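Local atomic coordinates of Aln2 (Streptomyces sp. CM020, PDB entry 6P7L), a protein that probably takes part in biosynthesis of the polyketide antibiotic alnumycin, as a noncanonical member of the NTF2-like superfamily with a SnoaL-like domain. Residues A[113-125]-A[135-147]. Sequence-based numbering, arbitrary orientation.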
loop_
_atom_site.group_PDB
_atom_site.type_symbol
_atom_site.label_atom_id
_atom_site.label_comp_id
_atom_site.label_asym_id
_atom_site.label_seq_id
_atom_site.Cartn_x
_atom_site.Cartn_y
_atom_site.Cartn_z
ATOM N N ASP A 113 -25.625 4.299 11.373
ATOM C CA ASP A 113 -25.628 5.717 11.706
ATOM C C ASP A 113 -24.480 6.494 11.066
ATOM O O ASP A 113 -24.270 7.665 11.406
ATOM C CB ASP A 113 -25.597 5.902 13.222
ATOM C CG ASP A 113 -24.239 5.614 13.831
ATOM O OD1 ASP A 113 -23.322 5.116 13.138
ATOM O OD2 ASP A 113 -24.085 5.893 15.034
ATOM N N GLY A 114 -23.769 5.901 10.116
ATOM C CA GLY A 114 -22.687 6.590 9.453
ATOM C C GLY A 114 -21.329 6.445 10.106
ATOM O O GLY A 114 -20.323 6.877 9.527
ATOM N N THR A 115 -21.253 5.850 11.286
ATOM C CA THR A 115 -19.954 5.614 11.894
ATOM C C THR A 115 -19.179 4.584 11.078
ATOM O O THR A 115 -19.717 3.540 10.675
ATOM C CB THR A 115 -20.113 5.121 13.331
ATOM O OG1 THR A 115 -20.821 6.114 14.087
ATOM C CG2 THR A 115 -18.751 4.893 13.927
ATOM N N VAL A 116 -17.910 4.881 10.842
ATOM C CA VAL A 116 -17.029 4.047 10.036
ATOM C C VAL A 116 -15.964 3.403 10.909
ATOM O O VAL A 116 -15.297 4.084 11.693
ATOM C CB VAL A 116 -16.374 4.868 8.908
ATOM C CG1 VAL A 116 -15.464 3.974 8.124
ATOM C CG2 VAL A 116 -17.436 5.525 8.048
ATOM N N SER A 117 -15.815 2.086 10.798
ATOM C CA SER A 117 -14.781 1.346 11.519
ATOM C C SER A 117 -13.778 0.838 10.497
ATOM O O SER A 117 -14.175 0.249 9.484
ATOM C CB SER A 117 -15.378 0.158 12.299
ATOM O OG SER A 117 -16.240 0.587 13.328
ATOM N N THR A 118 -12.494 1.047 10.761
ATOM C CA THR A 118 -11.450 0.495 9.914
ATOM C C THR A 118 -10.426 -0.279 10.745
ATOM O O THR A 118 -10.260 -0.071 11.955
ATOM C CB THR A 118 -10.731 1.581 9.094
ATOM O OG1 THR A 118 -9.902 2.346 9.979
ATOM C CG2 THR A 118 -11.721 2.500 8.343
ATOM N N SER A 119 -9.733 -1.201 10.079
ATOM C CA SER A 119 -8.601 -1.921 10.657
ATOM C C SER A 119 -7.583 -2.040 9.541
ATOM O O SER A 119 -7.942 -2.242 8.368
ATOM C CB SER A 119 -8.990 -3.303 11.211
ATOM O OG SER A 119 -9.135 -4.277 10.175
ATOM N N TYR A 120 -6.321 -1.871 9.898
ATOM C CA TYR A 120 -5.298 -1.904 8.861
ATOM C C TYR A 120 -3.933 -2.156 9.471
ATOM O O TYR A 120 -3.734 -2.059 10.687
ATOM C CB TYR A 120 -5.265 -0.606 8.075
ATOM C CG TYR A 120 -5.203 0.664 8.879
ATOM C CD1 TYR A 120 -6.361 1.236 9.401
ATOM C CD2 TYR A 120 -3.994 1.322 9.084
ATOM C CE1 TYR A 120 -6.318 2.444 10.085
ATOM C CE2 TYR A 120 -3.923 2.532 9.757
ATOM C CZ TYR A 120 -5.100 3.082 10.278
ATOM O OH TYR A 120 -5.054 4.279 10.964
ATOM N N TYR A 121 -2.998 -2.505 8.590
ATOM C CA TYR A 121 -1.594 -2.590 8.935
ATOM C C TYR A 121 -0.940 -1.220 8.735
ATOM O O TYR A 121 -1.253 -0.513 7.779
ATOM C CB TYR A 121 -0.878 -3.582 8.027
ATOM C CG TYR A 121 -1.377 -5.026 8.061
ATOM C CD1 TYR A 121 -2.267 -5.462 9.018
ATOM C CD2 TYR A 121 -0.927 -5.947 7.129
ATOM C CE1 TYR A 121 -2.686 -6.796 9.064
ATOM C CE2 TYR A 121 -1.346 -7.256 7.147
ATOM C CZ TYR A 121 -2.212 -7.677 8.139
ATOM O OH TYR A 121 -2.589 -8.998 8.196
ATOM N N ALA A 122 0.027 -0.895 9.581
ATOM C CA ALA A 122 0.798 0.326 9.427
ATOM C C ALA A 122 2.249 0.109 9.816
ATOM O O ALA A 122 2.571 -0.677 10.706
ATOM C CB ALA A 122 0.222 1.490 10.251
ATOM N N THR A 123 3.119 0.844 9.123
ATOM C CA THR A 123 4.502 0.973 9.536
ATOM C C THR A 123 4.974 2.367 9.168
ATOM O O THR A 123 4.267 3.134 8.511
ATOM C CB THR A 123 5.388 -0.107 8.920
ATOM O OG1 THR A 123 6.710 -0.001 9.484
ATOM C CG2 THR A 123 5.446 0.033 7.443
ATOM N N VAL A 124 6.148 2.705 9.671
ATOM C CA VAL A 124 6.797 3.981 9.398
ATOM C C VAL A 124 8.194 3.681 8.887
ATOM O O VAL A 124 8.953 2.933 9.529
ATOM C CB VAL A 124 6.840 4.877 10.643
ATOM C CG1 VAL A 124 7.563 6.159 10.341
ATOM C CG2 VAL A 124 5.422 5.166 11.088
ATOM N N THR A 125 8.522 4.257 7.728
ATOM C CA THR A 125 9.904 4.302 7.279
ATOM C C THR A 125 10.504 5.631 7.718
ATOM O O THR A 125 9.821 6.657 7.753
ATOM C CB THR A 125 10.043 4.131 5.762
ATOM O OG1 THR A 125 9.295 5.121 5.078
ATOM C CG2 THR A 125 9.541 2.732 5.293
ATOM N N VAL A 135 12.984 0.828 9.102
ATOM C CA VAL A 135 11.582 0.403 9.104
ATOM C C VAL A 135 11.160 0.124 10.538
ATOM O O VAL A 135 11.742 -0.744 11.206
ATOM C CB VAL A 135 11.351 -0.815 8.206
ATOM C CG1 VAL A 135 9.897 -1.230 8.232
ATOM C CG2 VAL A 135 11.817 -0.540 6.797
ATOM N N GLU A 136 10.156 0.855 11.007
ATOM C CA GLU A 136 9.683 0.694 12.374
ATOM C C GLU A 136 8.813 -0.554 12.534
ATOM O O GLU A 136 8.250 -1.068 11.559
ATOM C CB GLU A 136 8.938 1.947 12.809
ATOM C CG GLU A 136 9.870 3.134 12.993
ATOM C CD GLU A 136 9.247 4.270 13.800
ATOM O OE1 GLU A 136 8.002 4.267 13.949
ATOM O OE2 GLU A 136 10.008 5.135 14.284
ATOM N N PRO A 137 8.716 -1.079 13.761
ATOM C CA PRO A 137 7.874 -2.260 13.986
ATOM C C PRO A 137 6.478 -2.052 13.409
ATOM O O PRO A 137 5.864 -0.984 13.540
ATOM C CB PRO A 137 7.843 -2.411 15.513
ATOM C CG PRO A 137 8.883 -1.451 16.044
ATOM C CD PRO A 137 9.360 -0.564 14.991
ATOM N N THR A 138 5.953 -3.102 12.794
ATOM C CA THR A 138 4.635 -2.956 12.223
ATOM C C THR A 138 3.588 -2.895 13.334
ATOM O O THR A 138 3.809 -3.317 14.470
ATOM C CB THR A 138 4.365 -4.085 11.248
ATOM O OG1 THR A 138 4.568 -5.326 11.890
ATOM C CG2 THR A 138 5.308 -4.024 10.075
ATOM N N CYS A 139 2.459 -2.278 12.999
ATOM C CA CYS A 139 1.328 -2.090 13.894
ATOM C C CYS A 139 0.053 -2.588 13.235
ATOM O O CYS A 139 -0.115 -2.526 12.011
ATOM C CB CYS A 139 1.112 -0.588 14.235
ATOM S SG CYS A 139 2.443 0.151 15.195
ATOM N N PHE A 140 -0.872 -3.018 14.071
ATOM C CA PHE A 140 -2.242 -3.250 13.659
ATOM C C PHE A 140 -3.095 -2.173 14.289
ATOM O O PHE A 140 -3.116 -2.029 15.521
ATOM C CB PHE A 140 -2.726 -4.608 14.088
ATOM C CG PHE A 140 -4.030 -5.002 13.452
ATOM C CD1 PHE A 140 -5.241 -4.653 14.017
ATOM C CD2 PHE A 140 -4.032 -5.705 12.267
ATOM C CE1 PHE A 140 -6.443 -5.035 13.433
ATOM C CE2 PHE A 140 -5.256 -6.090 11.662
ATOM C CZ PHE A 140 -6.437 -5.746 12.258
ATOM N N VAL A 141 -3.799 -1.426 13.441
ATOM C CA VAL A 141 -4.496 -0.216 13.848
ATOM C C VAL A 141 -5.993 -0.410 13.661
ATOM O O VAL A 141 -6.442 -0.965 12.648
ATOM C CB VAL A 141 -4.010 1.013 13.057
ATOM C CG1 VAL A 141 -4.644 2.245 13.652
ATOM C CG2 VAL A 141 -2.528 1.114 13.124
ATOM N N ARG A 142 -6.764 0.047 14.647
ATOM C CA ARG A 142 -8.220 0.089 14.556
ATOM C C ARG A 142 -8.673 1.526 14.799
ATOM O O ARG A 142 -8.367 2.115 15.844
ATOM C CB ARG A 142 -8.892 -0.874 15.544
ATOM C CG ARG A 142 -8.701 -2.329 15.208
ATOM C CD ARG A 142 -9.697 -3.201 15.906
ATOM N NE ARG A 142 -9.728 -4.532 15.293
ATOM C CZ ARG A 142 -8.861 -5.500 15.543
ATOM N NH1 ARG A 142 -7.874 -5.306 16.402
ATOM N NH2 ARG A 142 -8.991 -6.659 14.924
ATOM N N ASP A 143 -9.429 2.080 13.847
ATOM C CA ASP A 143 -9.956 3.429 13.948
ATOM C C ASP A 143 -11.481 3.428 13.927
ATOM O O ASP A 143 -12.113 2.542 13.344
ATOM C CB ASP A 143 -9.525 4.317 12.752
ATOM C CG ASP A 143 -8.086 4.768 12.809
ATOM O OD1 ASP A 143 -7.475 4.754 13.902
ATOM O OD2 ASP A 143 -7.581 5.109 11.692
ATOM N N THR A 144 -12.081 4.468 14.490
ATOM C CA THR A 144 -13.450 4.814 14.136
ATOM C C THR A 144 -13.429 6.237 13.598
ATOM O O THR A 144 -12.698 7.104 14.121
ATOM C CB THR A 144 -14.449 4.712 15.305
ATOM O OG1 THR A 144 -14.215 5.775 16.229
ATOM C CG2 THR A 144 -14.340 3.368 15.981
ATOM N N LEU A 145 -14.196 6.448 12.531
ATOM C CA LEU A 145 -14.365 7.750 11.909
ATOM C C LEU A 145 -15.829 8.151 11.978
ATOM O O LEU A 145 -16.740 7.308 11.947
ATOM C CB LEU A 145 -13.903 7.752 10.437
ATOM C CG LEU A 145 -12.590 7.039 10.156
ATOM C CD1 LEU A 145 -12.368 6.861 8.653
ATOM C CD2 LEU A 145 -11.460 7.776 10.809
ATOM N N VAL A 146 -16.053 9.459 12.057
ATOM C CA VAL A 146 -17.400 10.002 12.099
ATOM C C VAL A 146 -17.466 11.178 11.140
ATOM O O VAL A 146 -16.457 11.802 10.819
ATOM C CB VAL A 146 -17.813 10.428 13.515
ATOM C CG1 VAL A 146 -17.873 9.226 14.438
ATOM C CG2 VAL A 146 -16.874 11.525 14.064
ATOM N N ARG A 147 -18.674 11.485 10.693
ATOM C CA ARG A 147 -18.904 12.573 9.750
ATOM C C ARG A 147 -19.337 13.827 10.507
ATOM O O ARG A 147 -20.275 13.777 11.305
ATOM C CB ARG A 147 -19.969 12.163 8.734
ATOM C CG ARG A 147 -20.054 13.037 7.512
ATOM C CD ARG A 147 -20.996 12.391 6.503
ATOM N NE ARG A 147 -20.511 11.065 6.102
ATOM C CZ ARG A 147 -19.494 10.876 5.271
ATOM N NH1 ARG A 147 -18.885 11.943 4.774
ATOM N NH2 ARG A 147 -19.086 9.635 4.944
HETATM O O HOH W 1 -20.485 7.762 6.890
#
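Tyr-120 lies across Val-141, its antiparallel hydrogen-bonded partner. Its CB leaves the sheet on the face shared with Val-116, Thr-118, Ala-122, Leu-145 and Asp-143. CG sits between the backbone N and the carbonyl carbon (chi1 50°), which brings one ring face over Val-141. Tyr-120 CD1 passes Val-141 O at 3.9 Å. Tyr-120 CE2 meets Val-141 CB at 3.6 Å, and that CB makes a CH-pi contact with the ring. Tyr-120 CE1 runs past Asp-143 OD2. Tyr-120 CZ packs on Val-141 CG1 at 3.5 Å. At the tip, Tyr-120 OH donates to Asp-143 OD2 (2.8 Å), arriving from above the carboxylate plane. Tyr-44 OH also bonds OD2, and Arg-157 forms a salt bridge with OD1, so this buried carboxylate is held at both oxygens.

On the opposite face, Tyr-121 CE1 touches Phe-140 CD2 at 3.6 Å. The two rings meet rim to rim, with planes at 59°. Ser-119 CB touches Phe-140 CZ at 3.7 Å.

The ladder runs from Val-116 with Leu-145 to Ala-122 with Cys-139. Beyond it the register slips by one. There Thr-123 OG1 donates to Glu-136 O (2.8 Å), and Glu-136 N to Val-124 O.

In the curved sheet of the NTF2-like fold, this hairpin lies between strands 98-110 and 151-161. Helix 34-52 packs on the Tyr-120 face, while His-49 of the second subunit meets the rings of Tyr-121 and Phe-140.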